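Local structure of DNA mismatch repair protein MutS (Thermus aquaticus, 1EWQ) at residues Pro128-Tyr133 with Pro283-Leu288; Ile137-Gly142 with Ala181-Glu186; Pro406-Leu411 with Arg497-Val502. The protein takes part in DNA mismatch repair, binds mismatched DNA, probably as the recognition step, and has a weak ATPase activity. All coordinates share one frame; numbering follows the deposited sequence.

How the contacts relate
From the N terminus, the chain leaves the mismatch-binding domain I and runs through residues 128-133 into strand 134-139 of domain II. Contact 1 closes a loop of 149 residues by setting this linker on helix 282-293 of the core domain. Contact 2 falls wholly within that loop, closing a shorter one inside domain II between strand 134-139 and helix 182-186; the centres of contacts 1 and 2 lie about 28 Å apart. Contact 3 follows in series, after contact 1 has closed. It pairs helices 406-433 and 479-511, which bracket the four-stranded clamp sheet, and its centre is about 55 Å from that of contact 2.

Contact 1. Residues Pro128-Tyr133 with Pro283-Leu288; sequences PREANY and PGRRLL
R129 and E130 meet R285, while the backbone around them rests on R286. The charged interactions come first. E130 OE2 faces R285 NH1 at 3.3 Å, a weak hydrogen bond within a salt bridge; the carboxylate comes in at the guanidinium edge, the two planes only 19° apart. R285 has a second acid, D277, on its NE, so this one arginine is shared between the linker and its own domain. Its CG stands anti to the backbone N (chi1 177°), and the chain then bends at chi3 to lay the head group beside the linker.

A neutral contact lies across that head group. The methylene CD of R129 sits over one guanidinium face, 3.1 Å from R285 NH1, and the two side chains cross at about a right angle. Their charged ends remain near each other, with R129 NE 4.2 Å from R285 NH2.

The backbone is gripped by R286. Its NH1 donates to R129 O at 3.1 Å, close to the direction in which that carbonyl points, and its CD packs 3.6 Å from A131 N. E333 and D331 hold the same guanidinium by salt bridges, and R334 binds the carbonyls of P128 and E130. This is a domain junction of MutS: arginines of the helical core domain clasp the linker that enters the connector domain.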
ATOM      1  N   PRO C 128       1.276 -17.759   6.417  1.00 30.82           N
ATOM      2  CA  PRO C 128       0.917 -17.949   5.011  1.00 30.87           C
ATOM      3  C   PRO C 128       0.937 -19.465   4.814  1.00 30.93           C
ATOM      4  O   PRO C 128       1.383 -20.189   5.703  1.00 30.80           O
ATOM      5  CB  PRO C 128       2.051 -17.248   4.276  1.00 30.84           C
ATOM      6  CG  PRO C 128       3.233 -17.573   5.129  1.00 30.95           C
ATOM      7  CD  PRO C 128       2.697 -17.388   6.555  1.00 30.86           C
ATOM      8  N   ARG C 129       0.445 -19.958   3.684  1.00 31.34           N
ATOM      9  CA  ARG C 129       0.467 -21.402   3.445  1.00 31.48           C
ATOM     10  C   ARG C 129       1.920 -21.838   3.305  1.00 30.66           C
ATOM     11  O   ARG C 129       2.313 -22.900   3.769  1.00 30.66           O
ATOM     12  CB  ARG C 129      -0.289 -21.749   2.155  1.00 33.12           C
ATOM     13  CG  ARG C 129      -1.567 -22.553   2.347  1.00 34.58           C
ATOM     14  CD  ARG C 129      -2.260 -22.815   1.009  1.00 36.32           C
ATOM     15  NE  ARG C 129      -3.575 -23.431   1.195  1.00 38.56           N
ATOM     16  CZ  ARG C 129      -3.796 -24.743   1.251  1.00 39.23           C
ATOM     17  NH1 ARG C 129      -2.789 -25.593   1.126  1.00 40.19           N
ATOM     18  NH2 ARG C 129      -5.025 -25.209   1.440  1.00 39.94           N
ATOM     19  N   GLU C 130       2.703 -20.985   2.658  1.00 30.18           N
ATOM     20  CA  GLU C 130       4.122 -21.207   2.405  1.00 29.79           C
ATOM     21  C   GLU C 130       4.983 -21.313   3.672  1.00 29.12           C
ATOM     22  O   GLU C 130       4.537 -21.023   4.775  1.00 28.48           O
ATOM     23  CB  GLU C 130       4.679 -20.058   1.552  1.00 30.40           C
ATOM     24  CG  GLU C 130       4.076 -19.911   0.169  1.00 31.40           C
ATOM     25  CD  GLU C 130       2.602 -19.538   0.189  1.00 31.91           C
ATOM     26  OE1 GLU C 130       2.184 -18.766   1.080  1.00 32.15           O
ATOM     27  OE2 GLU C 130       1.865 -20.009  -0.702  1.00 32.24           O
ATOM     28  N   ALA C 131       6.237 -21.709   3.488  1.00 28.42           N
ATOM     29  CA  ALA C 131       7.161 -21.818   4.602  1.00 27.83           C
ATOM     30  C   ALA C 131       7.430 -20.407   5.105  1.00 27.65           C
ATOM     31  O   ALA C 131       7.484 -19.460   4.324  1.00 27.47           O
ATOM     32  CB  ALA C 131       8.452 -22.468   4.153  1.00 27.48           C
ATOM     33  N   ASN C 132       7.591 -20.274   6.415  1.00 27.06           N
ATOM     34  CA  ASN C 132       7.852 -18.985   7.032  1.00 26.67           C
ATOM     35  C   ASN C 132       9.197 -19.119   7.748  1.00 26.30           C
ATOM     36  O   ASN C 132       9.288 -19.718   8.824  1.00 25.94           O
ATOM     37  CB  ASN C 132       6.729 -18.671   8.017  1.00 27.22           C
ATOM     38  CG  ASN C 132       6.767 -17.256   8.503  1.00 27.63           C
ATOM     39  OD1 ASN C 132       7.002 -16.999   9.687  1.00 28.20           O
ATOM     40  ND2 ASN C 132       6.537 -16.317   7.595  1.00 27.67           N
ATOM     41  N   TYR C 133      10.239 -18.556   7.146  1.00 25.46           N
ATOM     42  CA  TYR C 133      11.575 -18.683   7.703  1.00 24.92           C
ATOM     43  C   TYR C 133      12.160 -17.531   8.494  1.00 24.84           C
ATOM     44  O   TYR C 133      12.021 -16.362   8.128  1.00 24.71           O
ATOM     45  CB  TYR C 133      12.602 -18.991   6.599  1.00 24.18           C
ATOM     46  CG  TYR C 133      12.420 -20.290   5.842  1.00 23.81           C
ATOM     47  CD1 TYR C 133      12.109 -20.286   4.476  1.00 23.17           C
ATOM     48  CD2 TYR C 133      12.601 -21.520   6.473  1.00 23.13           C
ATOM     49  CE1 TYR C 133      11.988 -21.478   3.763  1.00 22.83           C
ATOM     50  CE2 TYR C 133      12.483 -22.717   5.765  1.00 22.75           C
ATOM     51  CZ  TYR C 133      12.178 -22.685   4.413  1.00 22.56           C
ATOM     52  OH  TYR C 133      12.061 -23.868   3.716  1.00 22.73           O
ATOM     53  N   PRO C 283       1.248 -28.474   3.071  1.00 25.32           N
ATOM     54  CA  PRO C 283       2.512 -29.226   3.039  1.00 25.15           C
ATOM     55  C   PRO C 283       2.938 -29.490   1.587  1.00 25.26           C
ATOM     56  O   PRO C 283       4.125 -29.501   1.260  1.00 24.87           O
ATOM     57  CB  PRO C 283       2.170 -30.515   3.780  1.00 24.93           C
ATOM     58  CG  PRO C 283       1.126 -30.066   4.784  1.00 24.94           C
ATOM     59  CD  PRO C 283       0.262 -29.127   3.960  1.00 25.11           C
ATOM     60  N   GLY C 284       1.943 -29.696   0.728  1.00 25.08           N
ATOM     61  CA  GLY C 284       2.190 -29.938  -0.680  1.00 24.91           C
ATOM     62  C   GLY C 284       2.665 -28.674  -1.370  1.00 24.96           C
ATOM     63  O   GLY C 284       3.625 -28.709  -2.125  1.00 24.89           O
ATOM     64  N   ARG C 285       2.002 -27.553  -1.126  1.00 25.10           N
ATOM     65  CA  ARG C 285       2.442 -26.299  -1.741  1.00 25.25           C
ATOM     66  C   ARG C 285       3.873 -26.002  -1.302  1.00 24.37           C
ATOM     67  O   ARG C 285       4.691 -25.547  -2.100  1.00 24.51           O
ATOM     68  CB  ARG C 285       1.541 -25.127  -1.336  1.00 26.14           C
ATOM     69  CG  ARG C 285       2.009 -23.798  -1.910  1.00 27.90           C
ATOM     70  CD  ARG C 285       1.040 -22.656  -1.622  1.00 30.00           C
ATOM     71  NE  ARG C 285      -0.256 -22.878  -2.253  1.00 31.91           N
ATOM     72  CZ  ARG C 285      -1.319 -22.096  -2.095  1.00 32.64           C
ATOM     73  NH1 ARG C 285      -1.261 -21.013  -1.327  1.00 33.11           N
ATOM     74  NH2 ARG C 285      -2.458 -22.418  -2.689  1.00 33.02           N
ATOM     75  N   ARG C 286       4.166 -26.255  -0.026  1.00 23.76           N
ATOM     76  CA  ARG C 286       5.505 -26.017   0.506  1.00 22.81           C
ATOM     77  C   ARG C 286       6.540 -26.950  -0.132  1.00 22.44           C
ATOM     78  O   ARG C 286       7.642 -26.519  -0.479  1.00 22.52           O
ATOM     79  CB  ARG C 286       5.524 -26.174   2.034  1.00 22.05           C
ATOM     80  CG  ARG C 286       4.827 -25.018   2.810  1.00 21.62           C
ATOM     81  CD  ARG C 286       5.220 -25.021   4.304  1.00 21.24           C
ATOM     82  NE  ARG C 286       4.796 -26.242   4.987  1.00 20.53           N
ATOM     83  CZ  ARG C 286       3.602 -26.398   5.551  1.00 21.10           C
ATOM     84  NH1 ARG C 286       2.720 -25.405   5.525  1.00 21.03           N
ATOM     85  NH2 ARG C 286       3.274 -27.556   6.104  1.00 20.92           N
ATOM     86  N   LEU C 287       6.193 -28.224  -0.287  1.00 21.79           N
ATOM     87  CA  LEU C 287       7.107 -29.169  -0.906  1.00 21.73           C
ATOM     88  C   LEU C 287       7.388 -28.751  -2.354  1.00 22.14           C
ATOM     89  O   LEU C 287       8.538 -28.775  -2.799  1.00 22.19           O
ATOM     90  CB  LEU C 287       6.518 -30.577  -0.903  1.00 21.25           C
ATOM     91  CG  LEU C 287       7.439 -31.638  -1.517  1.00 20.76           C
ATOM     92  CD1 LEU C 287       8.635 -31.848  -0.576  1.00 19.91           C
ATOM     93  CD2 LEU C 287       6.671 -32.955  -1.718  1.00 19.76           C
ATOM     94  N   LEU C 288       6.342 -28.364  -3.088  1.00 21.79           N
ATOM     95  CA  LEU C 288       6.532 -27.950  -4.471  1.00 21.76           C
ATOM     96  C   LEU C 288       7.435 -26.722  -4.523  1.00 21.67           C
ATOM     97  O   LEU C 288       8.303 -26.619  -5.374  1.00 21.36           O
ATOM     98  CB  LEU C 288       5.187 -27.643  -5.148  1.00 21.19           C
ATOM     99  CG  LEU C 288       5.276 -27.180  -6.610  1.00 21.31           C
ATOM    100  CD1 LEU C 288       6.220 -28.092  -7.393  1.00 20.50           C
ATOM    101  CD2 LEU C 288       3.882 -27.165  -7.241  1.00 21.28           C
TER

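Contact 2. Residues Ile137-Gly142 with Ala181-Glu186; sequences IATGDG and APELLE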
ATOM      1  N   ILE C 137      22.493 -15.076   9.640  1.00 28.81           N
ATOM      2  CA  ILE C 137      23.730 -14.954   8.876  1.00 29.74           C
ATOM      3  C   ILE C 137      24.892 -14.568   9.804  1.00 30.83           C
ATOM      4  O   ILE C 137      24.778 -13.627  10.602  1.00 30.94           O
ATOM      5  CB  ILE C 137      23.601 -13.844   7.793  1.00 29.69           C
ATOM      6  CG1 ILE C 137      22.555 -14.250   6.742  1.00 29.82           C
ATOM      7  CG2 ILE C 137      24.951 -13.577   7.152  1.00 29.34           C
ATOM      8  CD1 ILE C 137      22.160 -13.122   5.795  1.00 29.30           C
ATOM      9  N   ALA C 138      26.003 -15.289   9.694  1.00 31.64           N
ATOM     10  CA  ALA C 138      27.180 -15.010  10.511  1.00 32.76           C
ATOM     11  C   ALA C 138      28.454 -15.313   9.732  1.00 33.35           C
ATOM     12  O   ALA C 138      28.402 -15.872   8.637  1.00 33.39           O
ATOM     13  CB  ALA C 138      27.139 -15.841  11.788  1.00 32.97           C
ATOM     14  N   THR C 139      29.594 -14.937  10.300  1.00 34.29           N
ATOM     15  CA  THR C 139      30.883 -15.180   9.664  1.00 35.09           C
ATOM     16  C   THR C 139      31.733 -16.082  10.540  1.00 35.59           C
ATOM     17  O   THR C 139      31.394 -16.335  11.690  1.00 35.74           O
ATOM     18  CB  THR C 139      31.654 -13.877   9.433  1.00 35.26           C
ATOM     19  OG1 THR C 139      31.939 -13.264  10.696  1.00 35.46           O
ATOM     20  CG2 THR C 139      30.845 -12.927   8.573  1.00 35.10           C
ATOM     21  N   GLY C 140      32.844 -16.567  10.001  1.00 36.33           N
ATOM     22  CA  GLY C 140      33.693 -17.447  10.783  1.00 37.27           C
ATOM     23  C   GLY C 140      34.067 -18.664   9.972  1.00 37.86           C
ATOM     24  O   GLY C 140      33.498 -19.744  10.151  1.00 37.95           O
ATOM     25  N   ASP C 141      35.033 -18.476   9.076  1.00 38.30           N
ATOM     26  CA  ASP C 141      35.507 -19.527   8.186  1.00 38.85           C
ATOM     27  C   ASP C 141      34.467 -19.709   7.089  1.00 38.86           C
ATOM     28  O   ASP C 141      34.061 -20.831   6.778  1.00 39.33           O
ATOM     29  CB  ASP C 141      35.713 -20.847   8.945  1.00 39.50           C
ATOM     30  CG  ASP C 141      36.774 -20.741  10.026  1.00 40.50           C
ATOM     31  OD1 ASP C 141      37.825 -20.114   9.756  1.00 41.18           O
ATOM     32  OD2 ASP C 141      36.568 -21.290  11.137  1.00 40.72           O
ATOM     33  N   GLY C 142      34.040 -18.583   6.513  1.00 38.43           N
ATOM     34  CA  GLY C 142      33.037 -18.594   5.458  1.00 37.49           C
ATOM     35  C   GLY C 142      31.757 -17.904   5.905  1.00 36.67           C
ATOM     36  O   GLY C 142      31.677 -17.405   7.037  1.00 36.88           O
ATOM     37  N   ALA C 181      24.750 -11.379  12.452  1.00 31.93           N
ATOM     38  CA  ALA C 181      25.801 -11.509  13.456  1.00 33.20           C
ATOM     39  C   ALA C 181      26.239 -10.115  13.902  1.00 33.79           C
ATOM     40  O   ALA C 181      26.174  -9.162  13.129  1.00 33.64           O
ATOM     41  CB  ALA C 181      26.989 -12.259  12.866  1.00 32.84           C
ATOM     42  N   PRO C 182      26.693  -9.982  15.156  1.00 34.69           N
ATOM     43  CA  PRO C 182      27.138  -8.687  15.678  1.00 35.41           C
ATOM     44  C   PRO C 182      28.116  -7.989  14.728  1.00 36.11           C
ATOM     45  O   PRO C 182      27.990  -6.794  14.463  1.00 36.01           O
ATOM     46  CB  PRO C 182      27.791  -9.064  17.006  1.00 35.39           C
ATOM     47  CG  PRO C 182      27.014 -10.280  17.427  1.00 35.10           C
ATOM     48  CD  PRO C 182      26.919 -11.052  16.145  1.00 34.70           C
ATOM     49  N   GLU C 183      29.082  -8.748  14.216  1.00 37.15           N
ATOM     50  CA  GLU C 183      30.085  -8.212  13.295  1.00 38.40           C
ATOM     51  C   GLU C 183      29.482  -7.572  12.050  1.00 39.05           C
ATOM     52  O   GLU C 183      30.010  -6.589  11.537  1.00 39.46           O
ATOM     53  CB  GLU C 183      31.043  -9.317  12.834  1.00 38.51           C
ATOM     54  CG  GLU C 183      31.162 -10.475  13.783  1.00 39.17           C
ATOM     55  CD  GLU C 183      30.294 -11.646  13.390  1.00 39.19           C
ATOM     56  OE1 GLU C 183      29.682 -12.240  14.293  1.00 39.51           O
ATOM     57  OE2 GLU C 183      30.239 -11.987  12.191  1.00 39.35           O
ATOM     58  N   LEU C 184      28.387  -8.142  11.553  1.00 39.88           N
ATOM     59  CA  LEU C 184      27.740  -7.626  10.349  1.00 40.60           C
ATOM     60  C   LEU C 184      26.967  -6.361  10.672  1.00 41.15           C
ATOM     61  O   LEU C 184      26.886  -5.440   9.857  1.00 41.04           O
ATOM     62  CB  LEU C 184      26.818  -8.696   9.756  1.00 40.39           C
ATOM     63  CG  LEU C 184      27.539 -10.007   9.404  1.00 40.20           C
ATOM     64  CD1 LEU C 184      26.538 -11.044   8.914  1.00 40.05           C
ATOM     65  CD2 LEU C 184      28.599  -9.737   8.350  1.00 40.00           C
ATOM     66  N   LEU C 185      26.397  -6.318  11.867  1.00 41.94           N
ATOM     67  CA  LEU C 185      25.664  -5.138  12.299  1.00 42.83           C
ATOM     68  C   LEU C 185      26.688  -4.022  12.540  1.00 43.64           C
ATOM     69  O   LEU C 185      26.401  -2.854  12.295  1.00 43.72           O
ATOM     70  CB  LEU C 185      24.873  -5.438  13.577  1.00 42.49           C
ATOM     71  CG  LEU C 185      23.769  -6.497  13.441  1.00 42.57           C
ATOM     72  CD1 LEU C 185      23.140  -6.784  14.805  1.00 42.10           C
ATOM     73  CD2 LEU C 185      22.710  -6.009  12.445  1.00 42.20           C
ATOM     74  N   GLU C 186      27.881  -4.397  13.003  1.00 44.60           N
ATOM     75  CA  GLU C 186      28.973  -3.444  13.261  1.00 45.91           C
ATOM     76  C   GLU C 186      29.488  -2.867  11.940  1.00 46.37           C
ATOM     77  O   GLU C 186      29.794  -1.677  11.840  1.00 46.57           O
ATOM     78  CB  GLU C 186      30.163  -4.132  13.953  1.00 46.15           C
ATOM     79  CG  GLU C 186      29.954  -4.643  15.379  1.00 46.93           C
ATOM     80  CD  GLU C 186      31.112  -5.551  15.834  1.00 47.44           C
ATOM     81  OE1 GLU C 186      32.289  -5.143  15.686  1.00 47.87           O
ATOM     82  OE2 GLU C 186      30.852  -6.669  16.333  1.00 47.25           O
TER
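I137 and L184 pack together inside domain II, the connector domain of MutS, an alpha/beta fold resembling RNase H. Strand 134-139 runs parallel to strand 177-180, and the chain turns at A181 into helix 182-186, whose short axis crosses that of strand 137-139 at 92°.

The tight part is apolar. I137 CG2 presses on L184 CD1 at 3.5 Å, closer than usual for two methyls, the side chains crossing at about a right angle. F190 and F194 of helix 188-197 join this core, F190 against L184 and F194 against I137. Next to it, A138 CB meets A181 CB at 3.7 Å, with F207 touching both alanines. The parallel pairing reaches one step past the strand: A181 N donates to I137 O at 2.9 Å. A181 is also the N-cap residue, its carbonyl oxygen taking the amides of both L184 and L185.

The outer, partly exposed side is polar and touches at fewer points. T139 keeps OG1 between its backbone N and carbonyl carbon (chi1 63°), which turns the hydroxyl to E183 and lets CG2 rest 3.9 Å from L184 CD2. A valine here would probably leave E183 OE2 without its hydroxyl donor and the glutamate less firmly placed. R219 ties the same corner together, binding E183 OE1 and the carbonyl of T139. T139 OG1 meets E183 OE2 at 2.6 Å, from 47° above the carboxylate plane.

Contact 3. Residues Pro406-Leu411 with Arg497-Val502; sequences PDLDAL and RREEEV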
ATOM      1  N   PRO C 406     -17.420 -39.599  32.717  1.00 39.71           N
ATOM      2  CA  PRO C 406     -18.386 -39.725  33.817  1.00 39.31           C
ATOM      3  C   PRO C 406     -18.413 -38.566  34.811  1.00 39.36           C
ATOM      4  O   PRO C 406     -19.485 -38.132  35.227  1.00 39.43           O
ATOM      5  CB  PRO C 406     -18.015 -41.065  34.459  1.00 39.71           C
ATOM      6  CG  PRO C 406     -16.557 -41.219  34.129  1.00 40.01           C
ATOM      7  CD  PRO C 406     -16.466 -40.723  32.714  1.00 39.59           C
ATOM      8  N   ASP C 407     -17.242 -38.067  35.190  1.00 39.42           N
ATOM      9  CA  ASP C 407     -17.147 -36.941  36.121  1.00 39.35           C
ATOM     10  C   ASP C 407     -17.957 -35.780  35.530  1.00 39.72           C
ATOM     11  O   ASP C 407     -18.818 -35.194  36.203  1.00 39.52           O
ATOM     12  CB  ASP C 407     -15.679 -36.525  36.281  1.00 39.27           C
ATOM     13  CG  ASP C 407     -15.454 -35.540  37.431  1.00 39.29           C
ATOM     14  OD1 ASP C 407     -16.286 -34.623  37.617  1.00 39.13           O
ATOM     15  OD2 ASP C 407     -14.427 -35.679  38.138  1.00 38.66           O
ATOM     16  N   LEU C 408     -17.680 -35.469  34.262  1.00 39.90           N
ATOM     17  CA  LEU C 408     -18.357 -34.394  33.530  1.00 40.27           C
ATOM     18  C   LEU C 408     -19.862 -34.632  33.375  1.00 40.57           C
ATOM     19  O   LEU C 408     -20.668 -33.723  33.589  1.00 40.30           O
ATOM     20  CB  LEU C 408     -17.715 -34.220  32.144  1.00 40.17           C
ATOM     21  CG  LEU C 408     -18.287 -33.181  31.169  1.00 40.38           C
ATOM     22  CD1 LEU C 408     -18.315 -31.795  31.812  1.00 40.04           C
ATOM     23  CD2 LEU C 408     -17.427 -33.163  29.901  1.00 40.01           C
ATOM     24  N   ASP C 409     -20.244 -35.849  33.000  1.00 40.99           N
ATOM     25  CA  ASP C 409     -21.661 -36.162  32.837  1.00 41.58           C
ATOM     26  C   ASP C 409     -22.411 -36.048  34.166  1.00 41.62           C
ATOM     27  O   ASP C 409     -23.558 -35.604  34.207  1.00 41.43           O
ATOM     28  CB  ASP C 409     -21.826 -37.562  32.253  1.00 41.75           C
ATOM     29  CG  ASP C 409     -21.381 -37.633  30.810  1.00 41.91           C
ATOM     30  OD1 ASP C 409     -21.898 -36.848  29.996  1.00 42.84           O
ATOM     31  OD2 ASP C 409     -20.518 -38.463  30.485  1.00 42.16           O
ATOM     32  N   ALA C 410     -21.761 -36.451  35.252  1.00 41.72           N
ATOM     33  CA  ALA C 410     -22.385 -36.356  36.564  1.00 42.14           C
ATOM     34  C   ALA C 410     -22.628 -34.872  36.808  1.00 42.38           C
ATOM     35  O   ALA C 410     -23.691 -34.474  37.276  1.00 42.29           O
ATOM     36  CB  ALA C 410     -21.453 -36.923  37.643  1.00 41.90           C
ATOM     37  N   LEU C 411     -21.627 -34.063  36.464  1.00 42.65           N
ATOM     38  CA  LEU C 411     -21.698 -32.622  36.644  1.00 42.92           C
ATOM     39  C   LEU C 411     -22.787 -31.971  35.793  1.00 43.18           C
ATOM     40  O   LEU C 411     -23.516 -31.103  36.278  1.00 42.94           O
ATOM     41  CB  LEU C 411     -20.341 -31.988  36.335  1.00 43.00           C
ATOM     42  CG  LEU C 411     -19.196 -32.293  37.308  1.00 43.18           C
ATOM     43  CD1 LEU C 411     -17.889 -31.756  36.745  1.00 43.32           C
ATOM     44  CD2 LEU C 411     -19.484 -31.663  38.668  1.00 43.53           C
ATOM     45  N   ARG C 497     -14.000 -26.686  34.737  1.00 44.39           N
ATOM     46  CA  ARG C 497     -12.763 -27.336  35.156  1.00 44.35           C
ATOM     47  C   ARG C 497     -12.599 -28.708  34.527  1.00 43.89           C
ATOM     48  O   ARG C 497     -11.673 -28.937  33.749  1.00 43.93           O
ATOM     49  CB  ARG C 497     -12.700 -27.498  36.679  1.00 45.07           C
ATOM     50  CG  ARG C 497     -11.404 -28.186  37.104  1.00 46.20           C
ATOM     51  CD  ARG C 497     -11.247 -28.384  38.597  1.00 47.27           C
ATOM     52  NE  ARG C 497      -9.880 -28.814  38.893  1.00 48.50           N
ATOM     53  CZ  ARG C 497      -9.408 -29.056  40.114  1.00 49.21           C
ATOM     54  NH1 ARG C 497     -10.197 -28.918  41.171  1.00 49.32           N
ATOM     55  NH2 ARG C 497      -8.138 -29.420  40.281  1.00 49.35           N
ATOM     56  N   ARG C 498     -13.492 -29.623  34.885  1.00 43.19           N
ATOM     57  CA  ARG C 498     -13.456 -30.985  34.365  1.00 42.58           C
ATOM     58  C   ARG C 498     -13.375 -31.021  32.843  1.00 41.91           C
ATOM     59  O   ARG C 498     -12.626 -31.813  32.277  1.00 41.58           O
ATOM     60  CB  ARG C 498     -14.696 -31.758  34.828  1.00 42.62           C
ATOM     61  CG  ARG C 498     -14.988 -33.039  34.043  1.00 42.61           C
ATOM     62  CD  ARG C 498     -14.194 -34.250  34.538  1.00 42.61           C
ATOM     63  NE  ARG C 498     -12.747 -34.075  34.497  1.00 42.22           N
ATOM     64  CZ  ARG C 498     -11.890 -35.028  34.141  1.00 41.93           C
ATOM     65  NH1 ARG C 498     -12.329 -36.225  33.789  1.00 41.23           N
ATOM     66  NH2 ARG C 498     -10.589 -34.785  34.142  1.00 42.13           N
ATOM     67  N   GLU C 499     -14.145 -30.165  32.181  1.00 41.44           N
ATOM     68  CA  GLU C 499     -14.138 -30.154  30.725  1.00 40.96           C
ATOM     69  C   GLU C 499     -12.789 -29.718  30.154  1.00 40.79           C
ATOM     70  O   GLU C 499     -12.369 -30.220  29.118  1.00 40.51           O
ATOM     71  CB  GLU C 499     -15.266 -29.270  30.189  1.00 40.84           C
ATOM     72  CG  GLU C 499     -15.454 -29.399  28.683  1.00 40.60           C
ATOM     73  CD  GLU C 499     -16.812 -28.909  28.223  1.00 40.46           C
ATOM     74  OE1 GLU C 499     -17.261 -27.854  28.726  1.00 40.11           O
ATOM     75  OE2 GLU C 499     -17.419 -29.571  27.351  1.00 40.03           O
ATOM     76  N   GLU C 500     -12.107 -28.792  30.821  1.00 40.87           N
ATOM     77  CA  GLU C 500     -10.798 -28.378  30.341  1.00 41.19           C
ATOM     78  C   GLU C 500      -9.825 -29.532  30.587  1.00 40.82           C
ATOM     79  O   GLU C 500      -8.944 -29.798  29.766  1.00 40.54           O
ATOM     80  CB  GLU C 500     -10.294 -27.133  31.071  1.00 42.21           C
ATOM     81  CG  GLU C 500      -9.042 -26.547  30.415  1.00 44.14           C
ATOM     82  CD  GLU C 500      -8.470 -25.358  31.160  1.00 45.12           C
ATOM     83  OE1 GLU C 500      -7.728 -25.571  32.146  1.00 45.92           O
ATOM     84  OE2 GLU C 500      -8.761 -24.204  30.764  1.00 45.71           O
ATOM     85  N   GLU C 501      -9.986 -30.217  31.722  1.00 40.13           N
ATOM     86  CA  GLU C 501      -9.120 -31.347  32.052  1.00 39.65           C
ATOM     87  C   GLU C 501      -9.271 -32.432  30.980  1.00 38.85           C
ATOM     88  O   GLU C 501      -8.285 -33.013  30.534  1.00 38.78           O
ATOM     89  CB  GLU C 501      -9.474 -31.944  33.427  1.00 39.98           C
ATOM     90  CG  GLU C 501      -9.453 -30.953  34.593  1.00 40.67           C
ATOM     91  CD  GLU C 501      -9.739 -31.610  35.950  1.00 40.69           C
ATOM     92  OE1 GLU C 501     -10.597 -32.517  36.025  1.00 40.52           O
ATOM     93  OE2 GLU C 501      -9.112 -31.205  36.950  1.00 40.91           O
ATOM     94  N   VAL C 502     -10.504 -32.700  30.568  1.00 37.94           N
ATOM     95  CA  VAL C 502     -10.747 -33.716  29.552  1.00 37.18           C
ATOM     96  C   VAL C 502     -10.146 -33.293  28.216  1.00 36.78           C
ATOM     97  O   VAL C 502      -9.563 -34.111  27.507  1.00 36.87           O
ATOM     98  CB  VAL C 502     -12.251 -33.989  29.379  1.00 37.03           C
ATOM     99  CG1 VAL C 502     -12.475 -34.987  28.254  1.00 36.71           C
ATOM    100  CG2 VAL C 502     -12.828 -34.538  30.685  1.00 36.94           C
TER
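The paired lever helices of the MutS core domain meet here, the first turns of helix 406-433 lying against the middle of helix 479-511, with R498 packed on D407, L408 and L411. The two short segments run antiparallel at 154°, their axes 9.4 Å apart at closest approach.

R498 does most of the touching, and it does so with its aliphatic part. CG stands anti to the backbone N (chi1 163°), and bends at chi2 and chi3 fold the chain along the neighbouring helix. L411 CD1 comes against R498 CB at 3.7 Å, with the two side chains crossing at about a right angle. One turn earlier, L408 CB lies 3.5 Å from R498 CG. D407 CB closes in on R498 CD at 3.2 Å, a tight approach. The carboxylate of D407 is not hydrogen-bonded to R498: OD2 is 4.3 Å from R498 NE, well out of the guanidinium plane, and no N-H points at it.

Helix 406-433 leads up to the four-stranded clamp sheet and helix 479-511 returns from it, and the contact comes within about 13 Å of the bound DNA, nearest atom to nearest atom. No other protein chain of the assembly touches it.

The guanidinium of R498 is held elsewhere. NH1 forms a salt bridge with D405, whose other oxygen accepts the amide of L408, so this aspartate ties R498 to the start of helix 406-433. NH2 binds E505 and also E501 OE1, at 2.9 Å, while E501 OE2 forms a salt bridge with R497 NE at 3.2 Å. V502 CG2 lies over one face of the R498 group, offset toward its rim.

L408 CD1 reaches E499 CB, and the carboxylate oxygen OE2 of E499 accepts the backbone amides of L399 and I400.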